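Local coordinates for endo-beta-1,4-glucanase (Ampullaria crossean, PDB 5XBU), which probably cleaves internal beta-1,4-glucosidic bonds of cellulose as a family 45 endoglucanase, at residues G79-L84 against P103-V108; T27-D32 against L143-G148. All blocks are in the same frame, centred on the assembly; numbering follows the deposited sequence. Where two conformers were deposited one is given.

Contact 1 of 2, residues G79-L84 against P103-V108; sequences GKCVRL and PVVFMV
Two antiparallel strands of the double-psi beta-barrel, 81-84 and 104-108, meet here, with V82 facing F106 and L84 facing V104 as hydrogen-bonded pairs. V82 N reaches F106 O at 2.9 Å, F106 N returns to V82 O at 2.8 Å, and L84 and V104 exchange a second such pair. Just before strand 81-84 begins, K80 O accepts V108 N in an almost straight bond (177°), and G79 N donates to V108 O.

V82, L84, V104 and F106 share a face, where V82 and L84 pack on F141 and W162, and V104 on W155. With CG turned away from its carbonyl carbon (chi1 -53°), L84 crosses the F106 side chain at about a right angle and lays CD1 3.7 Å from F106 CD1, oblique to the ring. Replacing L84 with alanine would probably leave that flank of the phenyl ring without its neighbour and open a gap towards F141 and L143.

On the other face, C81 SG rests 3.7 Å from M107 CB, and C81 CB meets V105 CG1 at 3.8 Å. R83 NH1 makes a salt bridge with E163 on strand 160-165.

Within the strands, paired amides thus satisfy V82, L84, V104 and F106; the backbones of C81 and R83 bond to V165 and E163, that of M107 to H56 and T58. The apolar face packs into the barrel interior, and the C81-C167 disulfide ties the other to the loop after strand 160-165.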
ATOM      1  N   GLY A  79      10.736   2.723  -0.073  1.00  9.81           N
ATOM      2  CA  GLY A  79      11.329   2.754   1.233  1.00 10.52           C
ATOM      3  C   GLY A  79      10.606   3.585   2.259  1.00 11.28           C
ATOM      4  O   GLY A  79      11.007   3.576   3.434  1.00 12.63           O
ATOM      5  N   LYS A  80       9.530   4.274   1.886  1.00 10.57           N
ATOM      6  CA  LYS A  80       8.694   4.934   2.891  1.00 10.39           C
ATOM      7  C   LYS A  80       7.908   3.888   3.650  1.00  9.19           C
ATOM      8  O   LYS A  80       7.631   2.812   3.140  1.00  9.85           O
ATOM      9  CB  LYS A  80       7.682   5.896   2.236  1.00 12.61           C
ATOM     10  CG  LYS A  80       8.283   7.085   1.522  1.00 15.80           C
ATOM     11  CD  LYS A  80       8.851   8.059   2.540  1.00 19.00           C
ATOM     12  CE  LYS A  80       9.174   9.404   1.902  1.00 21.31           C
ATOM     13  NZ  LYS A  80       7.946  10.187   1.469  1.00 22.57           N
ATOM     14  N   CYS A  81       7.532   4.224   4.873  1.00  9.10           N
ATOM     15  CA  CYS A  81       6.637   3.390   5.654  1.00  9.33           C
ATOM     16  C   CYS A  81       5.319   4.115   5.896  1.00  9.51           C
ATOM     17  O   CYS A  81       5.260   5.343   6.045  1.00 10.37           O
ATOM     18  CB  CYS A  81       7.267   2.993   6.990  1.00 10.10           C
ATOM     19  SG  CYS A  81       8.558   1.732   6.752  1.00 10.59           S
ATOM     20  N   VAL A  82       4.254   3.324   5.924  1.00  9.08           N
ATOM     21  CA  VAL A  82       2.909   3.813   6.158  1.00  9.15           C
ATOM     22  C   VAL A  82       2.287   3.001   7.295  1.00  9.23           C
ATOM     23  O   VAL A  82       2.401   1.771   7.328  1.00 10.32           O
ATOM     24  CB  VAL A  82       2.027   3.775   4.889  1.00  9.17           C
ATOM     25  CG1 VAL A  82       2.550   4.772   3.852  1.00  9.55           C
ATOM     26  CG2 VAL A  82       1.861   2.405   4.310  1.00  9.77           C
ATOM     27  N   ARG A  83       1.637   3.694   8.222  0.51  9.16           N
ATOM     28  CA  ARG A  83       0.850   3.037   9.254  0.51  9.46           C
ATOM     29  C   ARG A  83      -0.580   2.990   8.758  0.51  8.91           C
ATOM     30  O   ARG A  83      -1.139   4.023   8.364  0.51  8.95           O
ATOM     31  CB  ARG A  83       0.912   3.798  10.574  0.51 10.62           C
ATOM     32  CG  ARG A  83       0.030   3.151  11.641  0.51 12.03           C
ATOM     33  CD  ARG A  83       0.132   3.795  12.999  0.51 13.72           C
ATOM     34  NE  ARG A  83       1.468   3.643  13.572  0.51 15.81           N
ATOM     35  CZ  ARG A  83       2.287   4.653  13.813  0.51 17.20           C
ATOM     36  NH1 ARG A  83       1.906   5.892  13.533  0.51 17.82           N
ATOM     37  NH2 ARG A  83       3.480   4.425  14.346  0.51 17.90           N
ATOM     38  N   LEU A  84      -1.146   1.788   8.746  1.00  8.70           N
ATOM     39  CA  LEU A  84      -2.500   1.542   8.295  1.00  8.65           C
ATOM     40  C   LEU A  84      -3.340   1.085   9.483  1.00  9.14           C
ATOM     41  O   LEU A  84      -2.991   0.101  10.148  1.00  9.49           O
ATOM     42  CB  LEU A  84      -2.535   0.504   7.189  1.00  8.68           C
ATOM     43  CG  LEU A  84      -1.608   0.784   5.997  1.00  8.82           C
ATOM     44  CD1 LEU A  84      -1.849  -0.233   4.907  1.00  9.35           C
ATOM     45  CD2 LEU A  84      -1.825   2.195   5.455  1.00  9.15           C
ATOM     46  N   PRO A 103      -3.182  -1.200  14.521  0.60 11.07           N
ATOM     47  CA  PRO A 103      -2.479  -0.639  13.369  0.60 10.77           C
ATOM     48  C   PRO A 103      -1.317  -1.534  12.975  0.60 10.52           C
ATOM     49  O   PRO A 103      -0.787  -2.309  13.772  0.60 10.60           O
ATOM     50  CB  PRO A 103      -1.978   0.707  13.884  0.60 11.54           C
ATOM     51  CG  PRO A 103      -1.869   0.556  15.359  0.60 12.10           C
ATOM     52  CD  PRO A 103      -2.904  -0.461  15.765  0.60 11.60           C
ATOM     53  N   VAL A 104      -0.937  -1.431  11.710  1.00 10.17           N
ATOM     54  CA  VAL A 104       0.225  -2.150  11.204  1.00 10.15           C
ATOM     55  C   VAL A 104       0.992  -1.216  10.275  1.00  9.52           C
ATOM     56  O   VAL A 104       0.398  -0.523   9.449  1.00  9.67           O
ATOM     57  CB  VAL A 104      -0.179  -3.454  10.476  1.00 11.26           C
ATOM     58  CG1 VAL A 104       1.035  -4.204  10.010  1.00 11.99           C
ATOM     59  CG2 VAL A 104      -1.043  -4.371  11.375  1.00 12.61           C
ATOM     60  N   VAL A 105       2.305  -1.212  10.420  1.00  9.79           N
ATOM     61  CA  VAL A 105       3.215  -0.431   9.587  1.00  9.86           C
ATOM     62  C   VAL A 105       3.741  -1.303   8.455  1.00  9.76           C
ATOM     63  O   VAL A 105       4.251  -2.407   8.687  1.00 10.98           O
ATOM     64  CB  VAL A 105       4.360   0.163  10.422  1.00 11.02           C
ATOM     65  CG1 VAL A 105       5.388   0.889   9.534  1.00 12.28           C
ATOM     66  CG2 VAL A 105       3.845   1.099  11.513  1.00 12.13           C
ATOM     67  N   PHE A 106       3.653  -0.785   7.229  1.00  9.39           N
ATOM     68  CA  PHE A 106       4.140  -1.463   6.039  1.00  9.56           C
ATOM     69  C   PHE A 106       5.184  -0.588   5.357  1.00  9.01           C
ATOM     70  O   PHE A 106       5.038   0.639   5.295  1.00  9.97           O
ATOM     71  CB  PHE A 106       3.024  -1.723   5.032  1.00  9.49           C
ATOM     72  CG  PHE A 106       1.950  -2.650   5.547  1.00  9.48           C
ATOM     73  CD1 PHE A 106       0.941  -2.157   6.352  1.00  9.95           C
ATOM     74  CD2 PHE A 106       1.962  -4.002   5.240  1.00  9.88           C
ATOM     75  CE1 PHE A 106      -0.045  -3.003   6.853  1.00 10.80           C
ATOM     76  CE2 PHE A 106       0.988  -4.862   5.736  1.00 10.77           C
ATOM     77  CZ  PHE A 106      -0.011  -4.343   6.549  1.00 11.00           C
ATOM     78  N   MET A 107       6.197  -1.209   4.772  1.00  8.81           N
ATOM     79  CA  MET A 107       7.189  -0.492   3.975  1.00  8.46           C
ATOM     80  C   MET A 107       6.907  -0.644   2.490  1.00  8.15           C
ATOM     81  O   MET A 107       6.605  -1.738   2.004  1.00  8.49           O
ATOM     82  CB  MET A 107       8.599  -0.991   4.310  1.00  8.84           C
ATOM     83  CG  MET A 107       9.689  -0.162   3.611  1.00  9.06           C
ATOM     84  SD  MET A 107      11.328  -0.454   4.291  1.00  9.80           S
ATOM     85  CE  MET A 107      11.643  -2.124   3.686  1.00 10.61           C
ATOM     86  N   VAL A 108       7.027   0.471   1.762  1.00  8.17           N
ATOM     87  CA  VAL A 108       6.867   0.474   0.315  1.00  8.31           C
ATOM     88  C   VAL A 108       8.076  -0.185  -0.337  1.00  8.50           C
ATOM     89  O   VAL A 108       9.194   0.329  -0.255  1.00  9.05           O
ATOM     90  CB  VAL A 108       6.721   1.912  -0.202  1.00  8.72           C
ATOM     91  CG1 VAL A 108       6.646   1.918  -1.700  1.00  8.98           C
ATOM     92  CG2 VAL A 108       5.517   2.600   0.463  1.00  8.98           C
TER

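Contact 2 of 2, residues T27-D32 against L143-G148; sequences TTRYVD and LQDQVG
R29 and Y30 run parallel to L143 and Q144, and the tightly packed part of the contact is this short ladder. L143 N donates to T28 O at 2.8 Å, L143 O accepts Y30 N from above its carbonyl plane, and D145 N continues the series to Y30 O at 2.9 Å. L143 packs its CG against the backbone T28 O, 3.4 Å away, and its CD1 comes up to T27 CB.

Y30 holds its CG between its own backbone N and carbonyl carbon (chi1 81°), which swings the ring back across the neighbouring strand: CE1 sits 3.6 Å from Q144 N. The Q144 amide crosses the ring obliquely, the two planes 43° apart, with NE2 3.7 Å from Y30 OH; the phenol is bonded instead to N110. The Q144 chain bends at chi2 (63°), which places OE1 where it accepts a weak bond from Q146 N.

The solvent side is looser. On the ladder face that carries R29, its side chain lies alongside D145, whose OD2 stands at the edge of the guanidinium, but the salt bridge to NH2 is long, 3.6 Å, and R29 has two conformers; its stronger partner is E151. D145 OD1 meanwhile receives the backbone N of V150 and of E151, so the carboxylate is held from the loop beyond. Past Y30 the strands give way to loop, and one water spans D32 OD1 and, weakly, Q144 NE2.

From D145 to G148 the chain closes a type I turn, tied by G148 N to D145 O. Parallel pairing of 22-30 with 140-144, within a closed six-stranded ring of mixed strands, is consistent with the double-psi beta-barrel of this family.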
ATOM      1  N   THR A  27      -7.306  -1.362   0.692  1.00  8.77           N
ATOM      2  CA  THR A  27      -6.256  -2.354   0.702  1.00  9.04           C
ATOM      3  C   THR A  27      -6.735  -3.615   0.001  1.00  9.41           C
ATOM      4  O   THR A  27      -7.917  -3.939  -0.007  1.00 10.16           O
ATOM      5  CB  THR A  27      -5.755  -2.695   2.129  1.00  9.54           C
ATOM      6  OG1 THR A  27      -6.721  -3.484   2.834  1.00 10.03           O
ATOM      7  CG2 THR A  27      -5.383  -1.490   2.958  1.00 10.33           C
ATOM      8  N   THR A  28      -5.767  -4.348  -0.558  1.00  9.43           N
ATOM      9  CA  THR A  28      -5.939  -5.711  -1.047  1.00 10.30           C
ATOM     10  C   THR A  28      -4.700  -6.495  -0.625  1.00 10.98           C
ATOM     11  O   THR A  28      -3.786  -5.951   0.009  1.00 11.35           O
ATOM     12  CB  THR A  28      -6.172  -5.770  -2.570  1.00 10.89           C
ATOM     13  OG1 THR A  28      -5.159  -5.034  -3.255  1.00 11.09           O
ATOM     14  CG2 THR A  28      -7.543  -5.246  -2.986  1.00 11.43           C
ATOM     15  N   ARG A  29      -4.639  -7.765  -0.992  0.66 12.64           N
ATOM     16  CA  ARG A  29      -3.437  -8.553  -0.785  0.66 14.25           C
ATOM     17  C   ARG A  29      -3.003  -9.132  -2.119  0.66 13.66           C
ATOM     18  O   ARG A  29      -3.829  -9.348  -3.014  0.66 13.76           O
ATOM     19  CB  ARG A  29      -3.639  -9.641   0.276  0.66 16.84           C
ATOM     20  CG  ARG A  29      -4.864 -10.528   0.059  0.66 19.46           C
ATOM     21  CD  ARG A  29      -5.065 -11.493   1.227  0.66 22.17           C
ATOM     22  NE  ARG A  29      -6.442 -11.735   1.617  0.66 24.73           N
ATOM     23  CZ  ARG A  29      -6.789 -12.731   2.417  0.66 26.43           C
ATOM     24  NH1 ARG A  29      -8.055 -12.918   2.773  0.66 27.11           N
ATOM     25  NH2 ARG A  29      -5.847 -13.560   2.840  0.66 26.93           N
ATOM     26  N   TYR A  30      -1.698  -9.349  -2.251  1.00 13.44           N
ATOM     27  CA  TYR A  30      -1.151  -9.890  -3.474  1.00 14.28           C
ATOM     28  C   TYR A  30      -0.023 -10.828  -3.160  1.00 15.86           C
ATOM     29  O   TYR A  30       0.579 -10.783  -2.081  1.00 16.10           O
ATOM     30  CB  TYR A  30      -0.695  -8.815  -4.430  1.00 14.17           C
ATOM     31  CG  TYR A  30       0.672  -8.190  -4.174  1.00 13.62           C
ATOM     32  CD1 TYR A  30       0.893  -7.307  -3.131  1.00 12.68           C
ATOM     33  CD2 TYR A  30       1.754  -8.488  -5.020  1.00 14.53           C
ATOM     34  CE1 TYR A  30       2.124  -6.704  -2.956  1.00 12.42           C
ATOM     35  CE2 TYR A  30       3.010  -7.894  -4.837  1.00 14.24           C
ATOM     36  CZ  TYR A  30       3.167  -6.993  -3.811  1.00 12.91           C
ATOM     37  OH  TYR A  30       4.408  -6.412  -3.674  1.00 13.44           O
ATOM     38  N   VAL A  31       0.264 -11.618  -4.195  0.66 17.26           N
ATOM     39  CA  VAL A  31       1.339 -12.580  -4.281  0.66 19.56           C
ATOM     40  C   VAL A  31       1.792 -12.632  -5.743  0.66 21.17           C
ATOM     41  O   VAL A  31       0.962 -12.621  -6.657  0.66 21.91           O
ATOM     42  CB  VAL A  31       0.680 -13.897  -3.845  0.66 21.12           C
ATOM     43  CG1 VAL A  31       0.707 -14.938  -4.934  0.66 22.09           C
ATOM     44  CG2 VAL A  31       1.165 -14.302  -2.515  0.66 21.62           C
ATOM     45  N   ASP A  32       3.111 -12.667  -5.982  0.66 21.74           N
ATOM     46  CA  ASP A  32       3.614 -12.824  -7.356  0.66 22.28           C
ATOM     47  C   ASP A  32       5.082 -13.236  -7.428  0.66 21.45           C
ATOM     48  O   ASP A  32       5.598 -13.546  -8.506  0.66 20.81           O
ATOM     49  CB  ASP A  32       3.349 -11.582  -8.229  0.66 23.62           C
ATOM     50  CG  ASP A  32       4.168 -10.356  -7.816  0.66 24.47           C
ATOM     51  OD1 ASP A  32       5.112 -10.464  -7.006  0.66 24.36           O
ATOM     52  OD2 ASP A  32       3.847  -9.255  -8.317  0.66 24.89           O
ATOM     53  N   LEU A 143      -1.043  -5.397  -0.263  1.00  9.38           N
ATOM     54  CA  LEU A 143      -0.226  -5.886   0.834  1.00 10.01           C
ATOM     55  C   LEU A 143       0.335  -7.269   0.489  1.00 10.65           C
ATOM     56  O   LEU A 143      -0.416  -8.193   0.187  1.00 11.41           O
ATOM     57  CB  LEU A 143      -1.055  -5.968   2.129  1.00  9.99           C
ATOM     58  CG  LEU A 143      -1.801  -4.653   2.475  1.00 10.32           C
ATOM     59  CD1 LEU A 143      -2.586  -4.851   3.736  1.00 11.34           C
ATOM     60  CD2 LEU A 143      -0.842  -3.477   2.609  1.00 10.07           C
ATOM     61  N   GLN A 144       1.660  -7.407   0.552  1.00 10.95           N
ATOM     62  CA  GLN A 144       2.321  -8.684   0.250  1.00 11.96           C
ATOM     63  C   GLN A 144       1.853  -9.759   1.229  1.00 12.22           C
ATOM     64  O   GLN A 144       1.878  -9.557   2.447  1.00 12.18           O
ATOM     65  CB  GLN A 144       3.820  -8.473   0.391  1.00 11.87           C
ATOM     66  CG  GLN A 144       4.679  -9.730   0.212  1.00 12.29           C
ATOM     67  CD  GLN A 144       4.584 -10.326  -1.161  1.00 13.65           C
ATOM     68  OE1 GLN A 144       3.937 -11.355  -1.361  1.00 14.99           O
ATOM     69  NE2 GLN A 144       5.220  -9.659  -2.142  1.00 15.17           N
ATOM     70  N   ASP A 145       1.463 -10.915   0.685  1.00 13.72           N
ATOM     71  CA  ASP A 145       0.912 -11.991   1.501  1.00 15.35           C
ATOM     72  C   ASP A 145       1.552 -13.339   1.178  1.00 15.88           C
ATOM     73  O   ASP A 145       0.963 -14.373   1.491  1.00 16.32           O
ATOM     74  CB  ASP A 145      -0.622 -12.065   1.343  1.00 16.84           C
ATOM     75  CG  ASP A 145      -1.318 -12.918   2.429  1.00 17.89           C
ATOM     76  OD1 ASP A 145      -0.911 -12.911   3.622  1.00 18.15           O
ATOM     77  OD2 ASP A 145      -2.294 -13.607   2.076  1.00 19.37           O
ATOM     78  N   GLN A 146       2.753 -13.350   0.577  1.00 16.33           N
ATOM     79  CA  GLN A 146       3.352 -14.600   0.107  1.00 17.52           C
ATOM     80  C   GLN A 146       3.390 -15.666   1.186  1.00 16.90           C
ATOM     81  O   GLN A 146       3.160 -16.845   0.898  1.00 17.89           O
ATOM     82  CB  GLN A 146       4.755 -14.351  -0.472  1.00 19.34           C
ATOM     83  CG  GLN A 146       5.542 -15.635  -0.844  1.00 21.57           C
ATOM     84  CD  GLN A 146       5.846 -15.772  -2.329  1.00 23.02           C
ATOM     85  OE1 GLN A 146       5.174 -15.214  -3.178  1.00 23.63           O
ATOM     86  NE2 GLN A 146       6.871 -16.552  -2.642  1.00 23.83           N
ATOM     87  N   VAL A 147       3.693 -15.291   2.429  1.00 16.03           N
ATOM     88  CA  VAL A 147       3.822 -16.261   3.520  1.00 16.10           C
ATOM     89  C   VAL A 147       2.665 -16.167   4.515  1.00 16.59           C
ATOM     90  O   VAL A 147       2.758 -16.661   5.655  1.00 17.43           O
ATOM     91  CB  VAL A 147       5.196 -16.183   4.203  1.00 16.26           C
ATOM     92  CG1 VAL A 147       6.291 -16.293   3.174  1.00 16.58           C
ATOM     93  CG2 VAL A 147       5.344 -14.911   5.042  1.00 16.21           C
ATOM     94  N   GLY A 148       1.559 -15.571   4.095  1.00 16.48           N
ATOM     95  CA  GLY A 148       0.405 -15.510   4.959  1.00 16.93           C
ATOM     96  C   GLY A 148       0.458 -14.427   6.010  1.00 16.79           C
ATOM     97  O   GLY A 148      -0.323 -14.483   6.970  1.00 17.74           O
TER
HETATM   98  O   HOH W   1       6.695  -9.202  -4.825  1.00 31.64           O

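After the short strands 10-11 and 17-19, strand 22-30 supplies residues 27-32, whose parallel partner 143-148 comes more than a hundred residues later, so contact 2 closes a long loop. Contact 1 is nested inside it, closing a short excursion between 79-84 and 103-108. Strand 57-60 lies between the two ladders, running beside both 104-108 and 140-144, while 160-165 joins 81-86 to 22-30 on the remaining flank; together these six strands complete the barrel. The contact centres are about 14 Å apart, yet their side chains meet: F106 CZ packs 3.8 Å from L143 CD1, and L84 CD1 touches both L143 and T27, uniting the two ladders through one apolar cluster.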